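Local coordinates for ADP-ribosylation factor-binding protein GGA2 (Saccharomyces cerevisiae, PDB 3MNM), which may help regulate membrane traffic through the trans-Golgi network, and is represented here by its GAE (gamma-ear) domain, an immunoglobulin-like beta sandwich, at residues T11-N14 against K20-F23; F39-L42 against P46-N49. All blocks are in the same frame, centred on the assembly; numbering follows the deposited sequence. Where two conformers were deposited one is given.

Contact 1: residues T11-N14 against K20-F23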
loop_
_atom_site.group_PDB
_atom_site.type_symbol
_atom_site.label_atom_id
_atom_site.label_comp_id
_atom_site.label_asym_id
_atom_site.label_seq_id
_atom_site.Cartn_x
_atom_site.Cartn_y
_atom_site.Cartn_z
ATOM N N THR A 11 8.295 4.282 3.972
ATOM C CA THR A 11 9.069 3.427 3.101
ATOM C C THR A 11 8.434 3.455 1.723
ATOM O O THR A 11 7.209 3.312 1.589
ATOM C CB THR A 11 9.115 1.974 3.620
ATOM O OG1 THR A 11 9.532 1.967 4.996
ATOM C CG2 THR A 11 10.084 1.156 2.802
ATOM N N LEU A 12 9.256 3.666 0.699
ATOM C CA LEU A 12 8.757 3.646 -0.669
ATOM C C LEU A 12 8.543 2.206 -1.104
ATOM O O LEU A 12 9.424 1.354 -0.955
ATOM C CB LEU A 12 9.701 4.357 -1.642
ATOM C CG LEU A 12 9.192 4.343 -3.085
ATOM C CD1 LEU A 12 7.962 5.241 -3.232
ATOM C CD2 LEU A 12 10.269 4.736 -4.098
ATOM N N VAL A 13 7.351 1.932 -1.621
ATOM C CA VAL A 13 7.011 0.612 -2.115
ATOM C C VAL A 13 7.132 0.595 -3.626
ATOM O O VAL A 13 7.745 -0.298 -4.191
ATOM C CB VAL A 13 5.566 0.205 -1.711
ATOM C CG1 VAL A 13 5.203 -1.140 -2.318
ATOM C CG2 VAL A 13 5.438 0.169 -0.181
ATOM N N ASN A 14 6.526 1.573 -4.293
ATOM C CA ASN A 14 6.622 1.650 -5.740
ATOM C C ASN A 14 6.297 3.039 -6.250
ATOM O O ASN A 14 5.506 3.761 -5.645
ATOM C CB ASN A 14 5.676 0.651 -6.404
ATOM C CG ASN A 14 6.078 0.334 -7.827
ATOM O OD1 ASN A 14 7.127 -0.256 -8.055
ATOM N ND2 ASN A 14 5.244 0.727 -8.795
ATOM N N LYS A 20 2.260 6.595 -6.841
ATOM C CA LYS A 20 3.281 6.366 -5.830
ATOM C C LYS A 20 2.658 5.649 -4.634
ATOM O O LYS A 20 1.635 6.081 -4.115
ATOM C CB LYS A 20 3.903 7.697 -5.407
ATOM C CG LYS A 20 4.895 7.608 -4.255
ATOM C CD LYS A 20 5.275 9.020 -3.799
ATOM C CE LYS A 20 6.765 9.210 -3.617
ATOM N NZ LYS A 20 7.070 10.638 -3.250
ATOM N N ILE A 21 3.262 4.536 -4.214
ATOM C CA ILE A 21 2.772 3.788 -3.062
ATOM C C ILE A 21 3.828 3.799 -1.979
ATOM O O ILE A 21 4.985 3.462 -2.246
ATOM C CB ILE A 21 2.450 2.307 -3.402
ATOM C CG1 ILE A 21 1.518 2.200 -4.621
ATOM C CG2 ILE A 21 1.901 1.576 -2.144
ATOM C CD1 ILE A 21 1.253 0.751 -5.090
ATOM N N GLU A 22 3.438 4.193 -0.770
ATOM C CA GLU A 22 4.334 4.174 0.388
ATOM C C GLU A 22 3.704 3.455 1.582
ATOM O O GLU A 22 2.485 3.462 1.745
ATOM C CB GLU A 22 4.701 5.604 0.806
ATOM C CG GLU A 22 5.408 6.409 -0.263
ATOM C CD GLU A 22 5.480 7.883 0.087
ATOM O OE1 GLU A 22 4.410 8.491 0.315
ATOM O OE2 GLU A 22 6.602 8.439 0.138
ATOM N N PHE A 23 4.540 2.836 2.418
ATOM C CA PHE A 23 4.083 2.272 3.680
ATOM C C PHE A 23 4.684 3.056 4.840
ATOM O O PHE A 23 5.852 3.448 4.796
ATOM C CB PHE A 23 4.539 0.822 3.866
ATOM C CG PHE A 23 3.896 -0.171 2.930
ATOM C CD1 PHE A 23 4.473 -1.416 2.742
ATOM C CD2 PHE A 23 2.728 0.124 2.256
ATOM C CE1 PHE A 23 3.895 -2.354 1.884
ATOM C CE2 PHE A 23 2.150 -0.802 1.398
ATOM C CZ PHE A 23 2.733 -2.042 1.215
HETATM O O HOH W 1 8.104 2.935 7.336
#
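Val13 and Phe23 meet because of their first torsions. Val13 has CG1 anti to the backbone N (chi1 176°), which leaves CG2 anti to the carbonyl carbon. Phe23 has CG anti to its own carbonyl carbon (chi1 -68°), and its ring lies beneath that methyl. Val13 CG2 stands 3.4 Å from the centroid of the Phe23 ring, only 8° off the ring normal. This is a close CH-pi contact over the middle of one face. The branch carbon of the valine packs on Ile21, with Val13 CB 3.9 Å from Ile21 CG2. A serine in place of Phe23 would probably leave Val13 CG2 without its aromatic face and open a gap beside Phe118, whose ring meets Phe23 edge-to-face.

The backbones are joined by five hydrogen bonds. Thr11 and Phe23 exchange two, and Thr11 N to Phe23 O is short at 2.7 Å. Further along, Ile21 O is gripped twice. Val13 N approaches it at 2.9 Å and Asn14 N reaches the same Ile21 O at 3.2 Å, both tilted from the carbonyl plane. Ile21 N answers with a bond of 2.8 Å to Asn14 O. A water sits 2.9 Å from Thr11 OG1 and donates a weak bond to Phe23 O. On the sheet face of Leu12 and Glu22, Glu22 OE1 is held by a salt bridge to Arg10. The opposite face carries Ile21 and Phe23, both buried; Ile21 and Val13 touch Trp101 of strand 100-107 in the other sheet.

Two residues, Val13 and Asn14, thus face the single residue Ile21. This is a classic beta bulge, set in the antiparallel hairpin of strands 10-15 and 19-27 in the beta sandwich.

Contact 2: residues F39-L42 against P46-N49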
loop_
_atom_site.group_PDB
_atom_site.type_symbol
_atom_site.label_atom_id
_atom_site.label_comp_id
_atom_site.label_asym_id
_atom_site.label_seq_id
_atom_site.Cartn_x
_atom_site.Cartn_y
_atom_site.Cartn_z
ATOM N N PHE A 39 -1.300 6.341 -0.861
ATOM C CA PHE A 39 -1.319 6.371 -2.308
ATOM C C PHE A 39 -1.352 7.806 -2.770
ATOM O O PHE A 39 -2.210 8.576 -2.356
ATOM C CB PHE A 39 -2.544 5.613 -2.829
ATOM C CG PHE A 39 -2.528 4.165 -2.467
ATOM C CD1 PHE A 39 -2.041 3.220 -3.370
ATOM C CD2 PHE A 39 -2.959 3.746 -1.220
ATOM C CE1 PHE A 39 -1.997 1.870 -3.016
ATOM C CE2 PHE A 39 -2.914 2.409 -0.858
ATOM C CZ PHE A 39 -2.426 1.469 -1.760
ATOM N N THR A 40 -0.385 8.151 -3.609
ATOM C CA THR A 40 -0.218 9.497 -4.146
ATOM C C THR A 40 -0.319 9.485 -5.671
ATOM O O THR A 40 0.340 8.701 -6.371
ATOM C CB THR A 40 1.141 10.082 -3.708
ATOM O OG1 THR A 40 1.097 10.363 -2.309
ATOM C CG2 THR A 40 1.477 11.360 -4.506
ATOM N N ASN A 41 -1.156 10.360 -6.206
ATOM C CA ASN A 41 -1.380 10.397 -7.636
ATOM C C ASN A 41 -0.283 11.217 -8.304
ATOM O O ASN A 41 -0.070 12.366 -7.934
ATOM C CB ASN A 41 -2.764 11.003 -7.911
ATOM C CG ASN A 41 -3.199 10.879 -9.364
ATOM O OD1 ASN A 41 -2.454 10.400 -10.221
ATOM N ND2 ASN A 41 -4.441 11.321 -9.652
ATOM N N LEU A 42 0.430 10.618 -9.259
ATOM C CA LEU A 42 1.479 11.341 -9.987
ATOM C C LEU A 42 0.991 11.832 -11.350
ATOM O O LEU A 42 1.742 12.453 -12.107
ATOM C CB LEU A 42 2.727 10.450 -10.148
ATOM C CG LEU A 42 3.308 9.941 -8.830
ATOM C CD1 LEU A 42 4.433 8.933 -9.082
ATOM C CD2 LEU A 42 3.801 11.074 -7.946
ATOM N N PRO A 46 -7.368 12.406 -12.857
ATOM C CA PRO A 46 -7.740 11.624 -11.671
ATOM C C PRO A 46 -7.539 10.132 -11.837
ATOM O O PRO A 46 -7.670 9.596 -12.929
ATOM C CB PRO A 46 -9.242 11.895 -11.504
ATOM C CG PRO A 46 -9.617 12.872 -12.563
ATOM C CD PRO A 46 -8.536 12.940 -13.581
ATOM N N ILE A 47 -7.239 9.484 -10.724
ATOM C CA ILE A 47 -7.203 8.027 -10.660
ATOM C C ILE A 47 -8.504 7.550 -10.025
ATOM O O ILE A 47 -8.922 8.080 -9.008
ATOM C CB ILE A 47 -6.012 7.538 -9.827
ATOM C CG1 ILE A 47 -4.722 7.705 -10.634
ATOM C CG2 ILE A 47 -6.198 6.060 -9.422
ATOM C CD1 ILE A 47 -3.454 7.250 -9.892
ATOM N N SER A 48 -9.137 6.554 -10.629
ATOM C CA SER A 48 -10.398 6.044 -10.081
ATOM C C SER A 48 -10.370 4.525 -10.002
ATOM O O SER A 48 -9.435 3.895 -10.493
ATOM C CB SER A 48 -11.573 6.502 -10.951
ATOM O OG SER A 48 -11.427 6.066 -12.285
ATOM N N ASN A 49 -11.405 3.954 -9.388
ATOM C CA ASN A 49 -11.559 2.514 -9.315
ATOM C C ASN A 49 -10.325 1.830 -8.718
ATOM O O ASN A 49 -10.008 0.722 -9.110
ATOM C CB ASN A 49 -11.830 1.947 -10.714
ATOM C CG ASN A 49 -13.073 2.553 -11.353
ATOM O OD1 ASN A 49 -13.983 2.993 -10.657
ATOM N ND2 ASN A 49 -13.117 2.557 -12.677
#
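Asn41 ND2, beside Ile47, is held by two carbonyl oxygens. It donates to Ser45 O in the turn between the two segments and to Ile73 O from a loop. At the other end of the amide, Asn41 OD1 accepts a hydrogen bond from Ser43 N. These three bonds use both polar ends of a buried side chain and should fix the rotation of its amide. Asn41 CG is anti to the backbone N (chi1 -170°), which sets the amide against the Ile47 arm.

Across the contact the meeting is of a flat polar group with an aliphatic branch. The CG1-CD1 arm of Ile47 lies over the flat side of the amide. Ile47 CD1 comes 3.3 Å from Asn41 OD1, and Ile47 CG1 is 3.5 Å from the same oxygen. Ile47 CG1 and Ile47 CD1 each stand 3.7 Å from Asn41 CG. The two side chains run antiparallel alongside one another. Pro46 adds a small contact, its CA lying 3.9 Å from Asn41 ND2. The polar work is therefore done by the turn and the loop, while Ile47 supplies an apolar cover.

Asn41 also bonds through its backbone to Ala76, and Ile47 does so to Met72, so the chain around residues 72-76 borders both partners. Strand 38-41 belongs to the sheet that contains strand 19-27. Strand 47-48 pairs with strand 100-107 of the other sheet. Ile47 touches Leu19 of the first sheet and Tyr105 of the second, and the contact bridges the two layers where the chain passes between them.

Contact 1 lies about 7 Å from the centre of the chain and contact 2 about 13 Å, both measured to contact centres. The first is only partly buried, the second small but buried. Contact 1 holds two neighbouring strands of one sheet by a backbone ladder. Contact 2 works across the sandwich through side chains, with its hydrogen bonds made to the turn and a nearby loop. Strands 19-27 and 38-41 are neighbours in the same sheet, so the two contacts touch. Lys20 N lies 2.9 Å from Thr40 O, a probable hydrogen bond, and Ile21 CG1 packs 3.9 Å from Phe39 CE1.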